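Local coordinates for putative sugar ABC transporter, substrate-binding protein (Clostridium phytofermentans, PDB 4WZZ) that binds the sugar L-rhamnose and probably serves as the extracytoplasmic solute-binding component of an ABC transporter for sugars, at residues K71-Y76 with C87-P92; A124-L129 with A148-V153; D229-I234 with A256-D261; P299-N304 with K331-N336. One frame throughout, in Å; residues are numbered along the deposited sequence.

Interaction 1 of 4, residues K71-Y76 with C87-P92; sequences KESEGY and CVIQEP
Ser73 meets Ile89 and Tyr76 meets Cys87 where the helix 67-82 lies against strand 86-90, an edge strand of its sheet. The two belong to one beta-alpha-beta unit, strand 56-60 to helix to strand 86-90, the repeating element of the periplasmic binding protein fold. On the strand, Cys87 and Ile89 point to the helix, while Val88 between them points away.

Ser73 CB sits over the fork of Ile89, 3.8 Å from CG2 and equally 3.8 Å from CD1, so a small residue lets the helix come near; the two CA atoms are 6.7 Å apart. The hydroxyl is held by its own helix: Ser73 OG, lying between backbone N and carbonyl carbon (chi1 62°), is shared between the carbonyl oxygens of Asn69 and Gln70. A water adds a longer link, 2.7 Å from Ser73 OG and donating to Glu91 OE2 at 2.6 Å.

One helical turn on, Cys87 SG approaches the Tyr76 ring in its plane, at the CD2 edge, 3.8 Å from that carbon; the line from the ring centre to SG lies 88° off the normal. The ring's far end is fixed separately, Tyr76 OH being hydrogen-bonded to Ser310 of helix 299-315.

A polarisable thiol beside the ring's C-H edge and a methyl fork beneath a serine carbon imply cohesion by dispersion, with polar groups satisfied within the helix, through water or on a neighbouring helix.

Interaction 2 of 4, residues A124-L129 with A148-V153; sequences ALEPAL and ANSRKV
Ser150 projects its hydroxyl against the first turn of helix 126-134: Ser150 OG lies 3.3 Å from Glu126 CB and 3.4 Å from Glu126 CG, touching the aliphatic root of the glutamate and not its charged end. Ser150 also meets Leu129, one turn along the helix, whose CD1 is 3.8 Å from Ser150 O and 4.0 Å from Ser150 CB. A serine suits this spot because it is small enough to let the loop approach the helix, with the CA atoms of Glu126 and Ser150 5.3 Å apart.

The glutamate chain runs out extended (chi1 176°, chi2 167°), which carries its carboxylate past Ser150 to Asn149. There Glu126 OE2 rests 3.6 Å from Asn149 CB, and the carboxylate and amide planes are turned 65° from each other. Their polar ends meet through a water that donates to Glu126 OE1 and accepts from Asn149 ND2 at 3.1 Å.

The contact sits in the alternating strand-helix part of this periplasmic binding protein lobe: helix 126-134 leads into strand 138-142, and residues 148-153 end the loop that connects that strand to strand 154-156 beside it. The loop packs against the start of the helix, as the Glu126 and Leu129 contacts indicate.

Farther out, Asn147 positions both polar partners, its OD1 hydrogen-bonded to Ser150 OG and its ND2 to Glu126 OE1. Leu129 leans inward on Val139 of strand 138-142, and the neighbouring Arg151 turns away from the helix into a salt bridge with Asp346.

Interaction 3 of 4, residues D229-I234 with A256-D261; sequences DQTEAI and AKVLQD
This is a small apolar helix-helix contact between neighbouring helices 224-237 and 249-261 in the lobe built on the parallel sheet 212-219, 179-185, 243-246 and 269-272. It rests largely on Thr231 and Val258, both buried and both pointing at the opposite helix, with CA atoms 7.0 Å apart.

Thr231 CG2 is the leading atom on one side. It lies anti to the backbone N, which turns the methyl to Val258 and sets OG1 beside the backbone N, where the hydroxyl hydrogen-bonds to the carbonyl oxygen of Ser227 one turn earlier. The methyl comes 3.7 Å from Val258 CG1 and 3.9 Å from Val258 CB, the two branched side chains lying antiparallel and offset. Beta-branched residues suit such an interface: each offers a short, stiff apolar surface, and threonine can return its polar branch to its own helix.

Strand 243-246 follows helix 224-237 and leads into helix 249-261, so the contact joins consecutive helices of the alternating beta-alpha order that marks each lobe of a periplasmic binding protein. On the sheet side, Thr231 also packs on Leu184 of strand 179-185.

Toward the surface the same Val258 CG1 meets the methylene Glu232 CG at 4.1 Å, the glutamate chain roughly perpendicular to the valine. Its carboxylate continues to a salt bridge with Lys262, just beyond helix 249-261. On that helix's outer side Asp261 OD2 accepts from Lys257 NZ at 2.7 Å through its syn lone pair, a salt bridge between residues four apart in the helix.

Interaction 4 of 4, residues P299-N304 with K331-N336; sequences PIQLGN and KTLGDN
Thr332, the first residue of the loop 331-336 to meet the helix, comes up to the end of Gln301 roughly perpendicular to it, with its OG1 3.8 Å from Gln301 NE2. That is a van der Waals approach. The hydroxyl is engaged inside its own loop, where it hydrogen-bonds to Asp330.

Leu333 follows and makes the main contact through a single methyl. Its CD2 is 3.7 Å from Gln301 CD and 3.8 Å from Gln301 NE2, with Gln301 CB at 4.0 Å: the extended glutamine passes along that one methyl, from CB to the amide. Gln301 has its CG beside the backbone N (chi1 -68°) and continues straight (chi2 -179°), which lays the chain there. The methyl packs on the flat amide group as well as on the methylenes, and a glutamine suits this partly exposed place because it offers both.

Residues 299-304 open the helix 299-315, and the loop joins strand 325-327 to strand 338-343, the antiparallel extension at one edge of the large mixed sheet in this periplasmic binding protein fold. The contact thus ties that late extension to a helix. Asn298 steadies the helix start, its OD1 accepting a hydrogen bond from the backbone N of Gln301.

After Leu333 the loop turns away toward strand 338-343 at Gly334, whose positive phi of 67° is a conformation glycine adopts readily.

Interactions 1, 2 and 4 lie in the lobe with the large mixed sheet, and interaction 3 in the other, its centre about 30 Å from that of interaction 1. Interactions 1 and 3 are buried helix contacts, against a strand and a second helix, and rest on apolar atoms, with the hydroxyls of Ser73 and Thr231 bonded within their own helices. Interactions 2 and 4 join a helix start to a loop, are only partly buried, and mix methyls with carboxylate or amide groups. Interactions 1 and 4 touch through helices 67-82 and 299-315: Asn304 ND2 lies 2.8 Å from Gly75 O, hydrogen-bonded, and Ile300 packs on Gly75. The other pairs do not touch.

Interaction 1 of 4, residues K71-Y76 with C87-P92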
loop_
_atom_site.group_PDB
_atom_site.type_symbol
_atom_site.label_atom_id
_atom_site.label_comp_id
_atom_site.label_asym_id
_atom_site.label_seq_id
_atom_site.Cartn_x
_atom_site.Cartn_y
_atom_site.Cartn_z
ATOM N N LYS A 71 -7.071 -8.661 2.712
ATOM C CA LYS A 71 -6.046 -9.672 2.460
ATOM C C LYS A 71 -4.856 -9.436 3.382
ATOM O O LYS A 71 -4.247 -10.383 3.874
ATOM C CB LYS A 71 -5.629 -9.672 0.985
ATOM C CG LYS A 71 -6.773 -10.218 0.087
ATOM C CD LYS A 71 -6.554 -9.978 -1.362
ATOM C CE LYS A 71 -7.858 -10.173 -2.182
ATOM N NZ LYS A 71 -8.543 -11.468 -1.885
ATOM N N GLU A 72 -4.539 -8.162 3.605
ATOM C CA GLU A 72 -3.487 -7.778 4.536
ATOM C C GLU A 72 -3.811 -8.263 5.944
ATOM O O GLU A 72 -2.982 -8.875 6.630
ATOM C CB GLU A 72 -3.393 -6.256 4.497
ATOM C CG GLU A 72 -2.308 -5.614 5.327
ATOM C CD GLU A 72 -2.398 -4.120 5.167
ATOM O OE1 GLU A 72 -1.620 -3.566 4.364
ATOM O OE2 GLU A 72 -3.319 -3.511 5.757
ATOM N N SER A 73 -5.024 -8.003 6.385
ATOM C CA SER A 73 -5.402 -8.385 7.736
ATOM C C SER A 73 -5.519 -9.915 7.887
ATOM O O SER A 73 -5.207 -10.455 8.943
ATOM C CB SER A 73 -6.690 -7.649 8.158
ATOM O OG SER A 73 -7.776 -8.004 7.327
ATOM N N GLU A 74 -5.931 -10.597 6.821
ATOM C CA GLU A 74 -5.984 -12.062 6.801
ATOM C C GLU A 74 -4.598 -12.670 7.031
ATOM O O GLU A 74 -4.435 -13.599 7.835
ATOM C CB GLU A 74 -6.532 -12.529 5.451
ATOM C CG GLU A 74 -6.429 -14.037 5.190
ATOM C CD GLU A 74 -6.623 -14.393 3.707
ATOM O OE1 GLU A 74 -7.553 -13.834 3.069
ATOM O OE2 GLU A 74 -5.842 -15.228 3.179
ATOM N N GLY A 75 -3.605 -12.141 6.325
ATOM C CA GLY A 75 -2.245 -12.634 6.422
ATOM C C GLY A 75 -1.679 -12.378 7.803
ATOM O O GLY A 75 -0.918 -13.187 8.325
ATOM N N TYR A 76 -2.045 -11.238 8.391
ATOM C CA TYR A 76 -1.568 -10.874 9.718
ATOM C C TYR A 76 -2.171 -11.835 10.754
ATOM O O TYR A 76 -1.458 -12.422 11.581
ATOM C CB TYR A 76 -1.971 -9.430 10.047
ATOM C CG TYR A 76 -1.314 -8.884 11.300
ATOM C CD1 TYR A 76 -0.079 -8.270 11.246
ATOM C CD2 TYR A 76 -1.944 -8.994 12.534
ATOM C CE1 TYR A 76 0.528 -7.782 12.412
ATOM C CE2 TYR A 76 -1.364 -8.515 13.679
ATOM C CZ TYR A 76 -0.126 -7.906 13.610
ATOM O OH TYR A 76 0.435 -7.445 14.782
ATOM N N CYS A 87 -5.647 -12.307 17.569
ATOM C CA CYS A 87 -5.622 -11.168 16.658
ATOM C C CYS A 87 -6.980 -10.489 16.612
ATOM O O CYS A 87 -8.017 -11.151 16.467
ATOM C CB CYS A 87 -5.193 -11.592 15.245
ATOM S SG CYS A 87 -5.191 -10.204 14.030
ATOM N N VAL A 88 -6.966 -9.168 16.766
ATOM C CA VAL A 88 -8.176 -8.369 16.641
ATOM C C VAL A 88 -7.994 -7.452 15.446
ATOM O O VAL A 88 -7.041 -6.666 15.399
ATOM C CB VAL A 88 -8.444 -7.524 17.898
ATOM C CG1 VAL A 88 -9.667 -6.663 17.716
ATOM C CG2 VAL A 88 -8.625 -8.422 19.127
ATOM N N ILE A 89 -8.894 -7.562 14.467
ATOM C CA ILE A 89 -8.826 -6.711 13.270
ATOM C C ILE A 89 -9.827 -5.576 13.401
ATOM O O ILE A 89 -10.969 -5.790 13.828
ATOM C CB ILE A 89 -9.167 -7.519 11.997
ATOM C CG1 ILE A 89 -8.182 -8.677 11.803
ATOM C CG2 ILE A 89 -9.175 -6.614 10.776
ATOM C CD1 ILE A 89 -8.617 -9.691 10.755
ATOM N N GLN A 90 -9.409 -4.370 13.040
ATOM C CA GLN A 90 -10.315 -3.247 12.942
ATOM C C GLN A 90 -10.188 -2.571 11.589
ATOM O O GLN A 90 -9.078 -2.366 11.065
ATOM C CB GLN A 90 -10.053 -2.226 14.026
ATOM C CG GLN A 90 -10.668 -2.601 15.354
ATOM C CD GLN A 90 -10.430 -1.541 16.388
ATOM O OE1 GLN A 90 -11.293 -0.714 16.654
ATOM N NE2 GLN A 90 -9.238 -1.546 16.966
ATOM N N GLU A 91 -11.357 -2.229 11.054
ATOM C CA GLU A 91 -11.492 -1.559 9.776
ATOM C C GLU A 91 -12.144 -0.199 10.029
ATOM O O GLU A 91 -13.346 -0.129 10.318
ATOM C CB GLU A 91 -12.387 -2.369 8.823
ATOM C CG GLU A 91 -11.776 -3.714 8.343
ATOM C CD GLU A 91 -12.574 -4.346 7.204
ATOM O OE1 GLU A 91 -13.782 -4.178 7.209
ATOM O OE2 GLU A 91 -11.991 -5.006 6.327
ATOM N N PRO A 92 -11.356 0.887 9.952
ATOM C CA PRO A 92 -11.969 2.220 10.089
ATOM C C PRO A 92 -13.086 2.442 9.065
ATOM O O PRO A 92 -12.999 1.994 7.923
ATOM C CB PRO A 92 -10.793 3.176 9.844
ATOM C CG PRO A 92 -9.567 2.368 10.289
ATOM C CD PRO A 92 -9.892 0.953 9.833
HETATM O O HOH W 1 -9.666 -6.036 7.057
#

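Interaction 2 of 4, residues A124-L129 with A148-V153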
loop_
_atom_site.group_PDB
_atom_site.type_symbol
_atom_site.label_atom_id
_atom_site.label_comp_id
_atom_site.label_asym_id
_atom_site.label_seq_id
_atom_site.Cartn_x
_atom_site.Cartn_y
_atom_site.Cartn_z
ATOM N N ALA A 124 -1.146 12.687 12.500
ATOM C CA ALA A 124 -2.344 12.875 13.316
ATOM C C ALA A 124 -2.554 11.760 14.330
ATOM O O ALA A 124 -3.229 11.955 15.343
ATOM C CB ALA A 124 -3.570 13.015 12.417
ATOM N N LEU A 125 -1.970 10.596 14.073
ATOM C CA LEU A 125 -2.153 9.456 14.967
ATOM C C LEU A 125 -1.182 9.471 16.145
ATOM O O LEU A 125 -1.252 8.604 17.022
ATOM C CB LEU A 125 -1.969 8.157 14.183
ATOM C CG LEU A 125 -2.737 8.044 12.869
ATOM C CD1 LEU A 125 -2.381 6.722 12.225
ATOM C CD2 LEU A 125 -4.236 8.146 13.119
ATOM N N GLU A 126 -0.274 10.447 16.167
ATOM C CA GLU A 126 0.850 10.385 17.085
ATOM C C GLU A 126 0.393 10.441 18.550
ATOM O O GLU A 126 0.908 9.697 19.381
ATOM C CB GLU A 126 1.896 11.472 16.791
ATOM C CG GLU A 126 3.037 11.480 17.824
ATOM C CD GLU A 126 4.253 12.301 17.421
ATOM O OE1 GLU A 126 4.317 12.826 16.284
ATOM O OE2 GLU A 126 5.161 12.406 18.268
ATOM N N PRO A 127 -0.558 11.324 18.877
ATOM C CA PRO A 127 -0.961 11.323 20.292
ATOM C C PRO A 127 -1.561 9.992 20.761
ATOM O O PRO A 127 -1.200 9.515 21.840
ATOM C CB PRO A 127 -2.009 12.435 20.356
ATOM C CG PRO A 127 -1.638 13.358 19.254
ATOM C CD PRO A 127 -1.095 12.490 18.155
ATOM N N ALA A 128 -2.453 9.400 19.974
ATOM C CA ALA A 128 -3.086 8.158 20.397
ATOM C C ALA A 128 -2.070 7.020 20.469
ATOM O O ALA A 128 -2.107 6.196 21.396
ATOM C CB ALA A 128 -4.227 7.804 19.476
ATOM N N LEU A 129 -1.154 6.981 19.499
ATOM C CA LEU A 129 -0.157 5.924 19.452
ATOM C C LEU A 129 0.883 6.100 20.546
ATOM O O LEU A 129 1.424 5.120 21.072
ATOM C CB LEU A 129 0.509 5.862 18.078
ATOM C CG LEU A 129 -0.437 5.424 16.958
ATOM C CD1 LEU A 129 0.291 5.465 15.611
ATOM C CD2 LEU A 129 -1.018 4.026 17.248
ATOM N N ALA A 148 8.056 8.575 12.436
ATOM C CA ALA A 148 9.096 7.793 13.119
ATOM C C ALA A 148 8.937 7.776 14.639
ATOM O O ALA A 148 9.386 6.839 15.303
ATOM C CB ALA A 148 10.467 8.323 12.769
ATOM N N ASN A 149 8.310 8.817 15.170
ATOM C CA ASN A 149 8.083 8.949 16.610
ATOM C C ASN A 149 6.884 8.154 17.100
ATOM O O ASN A 149 6.646 8.062 18.310
ATOM C CB ASN A 149 7.855 10.412 16.973
ATOM C CG ASN A 149 9.132 11.220 16.946
ATOM O OD1 ASN A 149 10.230 10.665 17.012
ATOM N ND2 ASN A 149 8.996 12.538 16.846
ATOM N N SER A 150 6.125 7.598 16.163
ATOM C CA SER A 150 4.869 6.931 16.469
ATOM C C SER A 150 4.953 5.412 16.332
ATOM O O SER A 150 3.926 4.736 16.375
ATOM C CB SER A 150 3.774 7.468 15.528
ATOM O OG SER A 150 3.530 8.849 15.763
ATOM N N ARG A 151 6.155 4.877 16.140
ATOM C CA ARG A 151 6.313 3.452 15.846
ATOM C C ARG A 151 7.690 2.940 16.247
ATOM O O ARG A 151 8.617 3.724 16.446
ATOM C CB ARG A 151 6.144 3.213 14.337
ATOM C CG ARG A 151 7.362 3.659 13.540
ATOM C CD ARG A 151 7.177 3.487 12.060
ATOM N NE ARG A 151 8.451 3.568 11.329
ATOM C CZ ARG A 151 8.776 4.519 10.451
ATOM N NH1 ARG A 151 7.968 5.540 10.191
ATOM N NH2 ARG A 151 9.941 4.452 9.823
ATOM N N LYS A 152 7.831 1.625 16.359
ATOM C CA LYS A 152 9.145 1.035 16.572
ATOM C C LYS A 152 9.762 0.634 15.230
ATOM O O LYS A 152 10.987 0.601 15.100
ATOM C CB LYS A 152 9.063 -0.146 17.544
ATOM C CG LYS A 152 8.835 0.302 18.967
ATOM C CD LYS A 152 8.845 -0.874 19.912
ATOM C CE LYS A 152 9.093 -0.449 21.336
ATOM N NZ LYS A 152 8.719 -1.545 22.277
ATOM N N VAL A 153 8.922 0.368 14.229
ATOM C CA VAL A 153 9.405 -0.017 12.910
ATOM C C VAL A 153 8.258 0.047 11.901
ATOM O O VAL A 153 7.104 -0.060 12.289
ATOM C CB VAL A 153 10.008 -1.434 12.917
ATOM C CG1 VAL A 153 8.926 -2.503 13.176
ATOM C CG2 VAL A 153 10.799 -1.697 11.628
HETATM O O HOH W 2 6.555 13.822 15.521
#

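Interaction 3 of 4, residues D229-I234 with A256-D261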
loop_
_atom_site.group_PDB
_atom_site.type_symbol
_atom_site.label_atom_id
_atom_site.label_comp_id
_atom_site.label_asym_id
_atom_site.label_seq_id
_atom_site.Cartn_x
_atom_site.Cartn_y
_atom_site.Cartn_z
ATOM N N ASP A 229 -15.779 9.072 -9.714
ATOM C CA ASP A 229 -16.076 10.483 -9.944
ATOM C C ASP A 229 -14.819 11.277 -10.302
ATOM O O ASP A 229 -14.837 12.116 -11.198
ATOM C CB ASP A 229 -16.758 11.107 -8.719
ATOM C CG ASP A 229 -18.179 10.551 -8.460
ATOM O OD1 ASP A 229 -18.753 9.860 -9.322
ATOM O OD2 ASP A 229 -18.719 10.817 -7.368
ATOM N N GLN A 230 -13.718 11.010 -9.613
ATOM C CA GLN A 230 -12.461 11.703 -9.895
ATOM C C GLN A 230 -11.876 11.284 -11.238
ATOM O O GLN A 230 -11.244 12.087 -11.905
ATOM C CB GLN A 230 -11.449 11.521 -8.764
ATOM C CG GLN A 230 -11.855 12.248 -7.491
ATOM C CD GLN A 230 -12.099 13.729 -7.702
ATOM O OE1 GLN A 230 -11.296 14.430 -8.304
ATOM N NE2 GLN A 230 -13.246 14.207 -7.230
ATOM N N THR A 231 -12.087 10.039 -11.654
ATOM C CA THR A 231 -11.664 9.633 -12.990
ATOM C C THR A 231 -12.404 10.465 -14.032
ATOM O O THR A 231 -11.793 10.937 -14.984
ATOM C CB THR A 231 -11.887 8.118 -13.246
ATOM O OG1 THR A 231 -11.153 7.377 -12.270
ATOM C CG2 THR A 231 -11.391 7.716 -14.639
ATOM N N GLU A 232 -13.710 10.646 -13.864
ATOM C CA GLU A 232 -14.482 11.493 -14.790
ATOM C C GLU A 232 -13.959 12.926 -14.773
ATOM O O GLU A 232 -13.878 13.574 -15.817
ATOM C CB GLU A 232 -15.980 11.481 -14.444
ATOM C CG GLU A 232 -16.603 10.110 -14.699
ATOM C CD GLU A 232 -18.120 10.136 -14.783
ATOM O OE1 GLU A 232 -18.777 10.045 -13.729
ATOM O OE2 GLU A 232 -18.648 10.254 -15.909
ATOM N N ALA A 233 -13.580 13.404 -13.586
ATOM C CA ALA A 233 -13.042 14.757 -13.448
ATOM C C ALA A 233 -11.718 14.906 -14.180
ATOM O O ALA A 233 -11.472 15.946 -14.805
ATOM C CB ALA A 233 -12.860 15.118 -11.971
ATOM N N ILE A 234 -10.852 13.890 -14.069
ATOM C CA ILE A 234 -9.595 13.872 -14.810
ATOM C C ILE A 234 -9.861 13.999 -16.327
ATOM O O ILE A 234 -9.260 14.831 -17.028
ATOM C CB ILE A 234 -8.788 12.594 -14.526
ATOM C CG1 ILE A 234 -8.240 12.641 -13.093
ATOM C CG2 ILE A 234 -7.677 12.424 -15.561
ATOM C CD1 ILE A 234 -7.733 11.331 -12.600
ATOM N N ALA A 256 -10.533 1.882 -14.120
ATOM C CA ALA A 256 -10.714 0.897 -15.195
ATOM C C ALA A 256 -12.176 0.763 -15.600
ATOM O O ALA A 256 -12.515 0.670 -16.804
ATOM C CB ALA A 256 -10.166 -0.442 -14.768
ATOM N N LYS A 257 -13.045 0.735 -14.607
ATOM C CA LYS A 257 -14.476 0.614 -14.835
ATOM C C LYS A 257 -15.001 1.799 -15.634
ATOM O O LYS A 257 -15.732 1.629 -16.602
ATOM C CB LYS A 257 -15.224 0.495 -13.499
ATOM C CG LYS A 257 -16.741 0.418 -13.629
ATOM C CD LYS A 257 -17.202 -0.768 -14.475
ATOM C CE LYS A 257 -18.657 -1.185 -14.176
ATOM N NZ LYS A 257 -19.654 -0.107 -14.448
ATOM N N VAL A 258 -14.588 2.999 -15.247
ATOM C CA VAL A 258 -14.978 4.216 -15.947
ATOM C C VAL A 258 -14.461 4.218 -17.386
ATOM O O VAL A 258 -15.209 4.508 -18.316
ATOM C CB VAL A 258 -14.488 5.482 -15.176
ATOM C CG1 VAL A 258 -14.703 6.749 -15.996
ATOM C CG2 VAL A 258 -15.187 5.600 -13.825
ATOM N N LEU A 259 -13.188 3.888 -17.591
ATOM C CA LEU A 259 -12.639 3.916 -18.954
ATOM C C LEU A 259 -13.341 2.885 -19.828
ATOM O O LEU A 259 -13.593 3.132 -21.011
ATOM C CB LEU A 259 -11.137 3.652 -18.946
ATOM C CG LEU A 259 -10.282 4.711 -18.247
ATOM C CD1 LEU A 259 -8.831 4.263 -18.307
ATOM C CD2 LEU A 259 -10.477 6.101 -18.866
ATOM N N GLN A 260 -13.674 1.734 -19.258
ATOM C CA GLN A 260 -14.409 0.724 -20.020
ATOM C C GLN A 260 -15.804 1.221 -20.363
ATOM O O GLN A 260 -16.258 1.116 -21.518
ATOM C CB GLN A 260 -14.492 -0.592 -19.246
ATOM C CG GLN A 260 -15.126 -1.726 -20.018
ATOM C CD GLN A 260 -15.204 -2.992 -19.182
ATOM O OE1 GLN A 260 -14.399 -3.909 -19.340
ATOM N NE2 GLN A 260 -16.166 -3.038 -18.275
ATOM N N ASP A 261 -16.506 1.769 -19.377
ATOM C CA ASP A 261 -17.875 2.230 -19.617
ATOM C C ASP A 261 -17.925 3.332 -20.672
ATOM O O ASP A 261 -18.872 3.402 -21.456
ATOM C CB ASP A 261 -18.523 2.741 -18.330
ATOM C CG ASP A 261 -18.927 1.618 -17.383
ATOM O OD1 ASP A 261 -18.935 0.428 -17.786
ATOM O OD2 ASP A 261 -19.238 1.942 -16.217
#

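Interaction 4 of 4, residues P299-N304 with K331-N336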
loop_
_atom_site.group_PDB
_atom_site.type_symbol
_atom_site.label_atom_id
_atom_site.label_comp_id
_atom_site.label_asym_id
_atom_site.label_seq_id
_atom_site.Cartn_x
_atom_site.Cartn_y
_atom_site.Cartn_z
ATOM N N PRO A 299 -0.213 -8.819 -0.643
ATOM C CA PRO A 299 -0.705 -8.180 0.589
ATOM C C PRO A 299 -0.839 -9.155 1.753
ATOM O O PRO A 299 -0.768 -8.762 2.921
ATOM C CB PRO A 299 -2.067 -7.617 0.191
ATOM C CG PRO A 299 -2.510 -8.492 -0.949
ATOM C CD PRO A 299 -1.257 -8.898 -1.687
ATOM N N ILE A 300 -1.064 -10.424 1.435
ATOM C CA ILE A 300 -1.153 -11.447 2.462
ATOM C C ILE A 300 0.212 -11.612 3.136
ATOM O O ILE A 300 0.332 -11.646 4.360
ATOM C CB ILE A 300 -1.618 -12.790 1.882
ATOM C CG1 ILE A 300 -2.972 -12.616 1.198
ATOM C CG2 ILE A 300 -1.697 -13.833 2.973
ATOM C CD1 ILE A 300 -3.427 -13.823 0.443
ATOM N N GLN A 301 1.258 -11.695 2.320
ATOM C CA GLN A 301 2.604 -11.796 2.847
ATOM C C GLN A 301 3.045 -10.520 3.558
ATOM O O GLN A 301 3.817 -10.593 4.534
ATOM C CB GLN A 301 3.588 -12.168 1.733
ATOM C CG GLN A 301 3.359 -13.582 1.224
ATOM C CD GLN A 301 4.326 -14.002 0.138
ATOM O OE1 GLN A 301 4.726 -13.202 -0.689
ATOM N NE2 GLN A 301 4.673 -15.280 0.117
ATOM N N LEU A 302 2.546 -9.359 3.120
ATOM C CA LEU A 302 2.822 -8.116 3.835
ATOM C C LEU A 302 2.268 -8.283 5.244
ATOM O O LEU A 302 2.933 -7.969 6.242
ATOM C CB LEU A 302 2.182 -6.915 3.155
ATOM C CG LEU A 302 2.330 -5.594 3.913
ATOM C CD1 LEU A 302 3.809 -5.224 4.071
ATOM C CD2 LEU A 302 1.594 -4.435 3.237
ATOM N N GLY A 303 1.049 -8.804 5.325
ATOM C CA GLY A 303 0.444 -9.062 6.621
ATOM C C GLY A 303 1.219 -10.100 7.404
ATOM O O GLY A 303 1.427 -9.934 8.613
ATOM N N ASN A 304 1.629 -11.181 6.727
ATOM C CA ASN A 304 2.433 -12.223 7.370
ATOM C C ASN A 304 3.676 -11.619 8.019
ATOM O O ASN A 304 3.989 -11.904 9.171
ATOM C CB ASN A 304 2.950 -13.276 6.381
ATOM C CG ASN A 304 1.873 -14.124 5.726
ATOM O OD1 ASN A 304 2.155 -14.731 4.691
ATOM N ND2 ASN A 304 0.684 -14.224 6.314
ATOM N N LYS A 331 10.513 -19.363 4.576
ATOM C CA LYS A 331 11.778 -19.109 3.876
ATOM C C LYS A 331 11.601 -18.541 2.466
ATOM O O LYS A 331 12.576 -18.367 1.734
ATOM C CB LYS A 331 12.630 -20.377 3.827
ATOM C CG LYS A 331 12.779 -21.056 5.176
ATOM C CD LYS A 331 13.236 -20.098 6.266
ATOM C CE LYS A 331 13.378 -20.825 7.606
ATOM N NZ LYS A 331 13.874 -19.940 8.698
ATOM N N THR A 332 10.362 -18.244 2.091
ATOM C CA THR A 332 10.103 -17.589 0.810
ATOM C C THR A 332 10.207 -16.075 0.963
ATOM O O THR A 332 10.404 -15.354 -0.017
ATOM C CB THR A 332 8.719 -17.949 0.259
ATOM O OG1 THR A 332 7.707 -17.352 1.075
ATOM C CG2 THR A 332 8.532 -19.453 0.241
ATOM N N LEU A 333 10.076 -15.599 2.199
ATOM C CA LEU A 333 10.244 -14.182 2.494
ATOM C C LEU A 333 11.718 -13.872 2.737
ATOM O O LEU A 333 12.452 -14.692 3.296
ATOM C CB LEU A 333 9.409 -13.783 3.719
ATOM C CG LEU A 333 7.933 -14.196 3.707
ATOM C CD1 LEU A 333 7.208 -13.684 4.959
ATOM C CD2 LEU A 333 7.228 -13.715 2.447
ATOM N N GLY A 334 12.148 -12.697 2.289
ATOM C CA GLY A 334 13.483 -12.205 2.567
ATOM C C GLY A 334 14.574 -13.021 1.906
ATOM O O GLY A 334 14.399 -13.557 0.812
ATOM N N ASP A 335 15.714 -13.088 2.583
ATOM C CA ASP A 335 16.824 -13.925 2.170
ATOM C C ASP A 335 16.735 -15.243 2.928
ATOM O O ASP A 335 17.218 -15.352 4.057
ATOM C CB ASP A 335 18.134 -13.213 2.479
ATOM C CG ASP A 335 19.348 -14.053 2.148
ATOM O OD1 ASP A 335 19.204 -15.026 1.374
ATOM O OD2 ASP A 335 20.446 -13.732 2.660
ATOM N N ASN A 336 16.100 -16.234 2.308
ATOM C CA ASN A 336 15.790 -17.492 2.970
ATOM C C ASN A 336 15.221 -17.231 4.366
ATOM O O ASN A 336 15.729 -17.746 5.363
ATOM C CB ASN A 336 17.039 -18.375 3.062
ATOM C CG ASN A 336 16.707 -19.853 3.146
ATOM O OD1 ASN A 336 15.857 -20.356 2.406
ATOM N ND2 ASN A 336 17.383 -20.561 4.053
#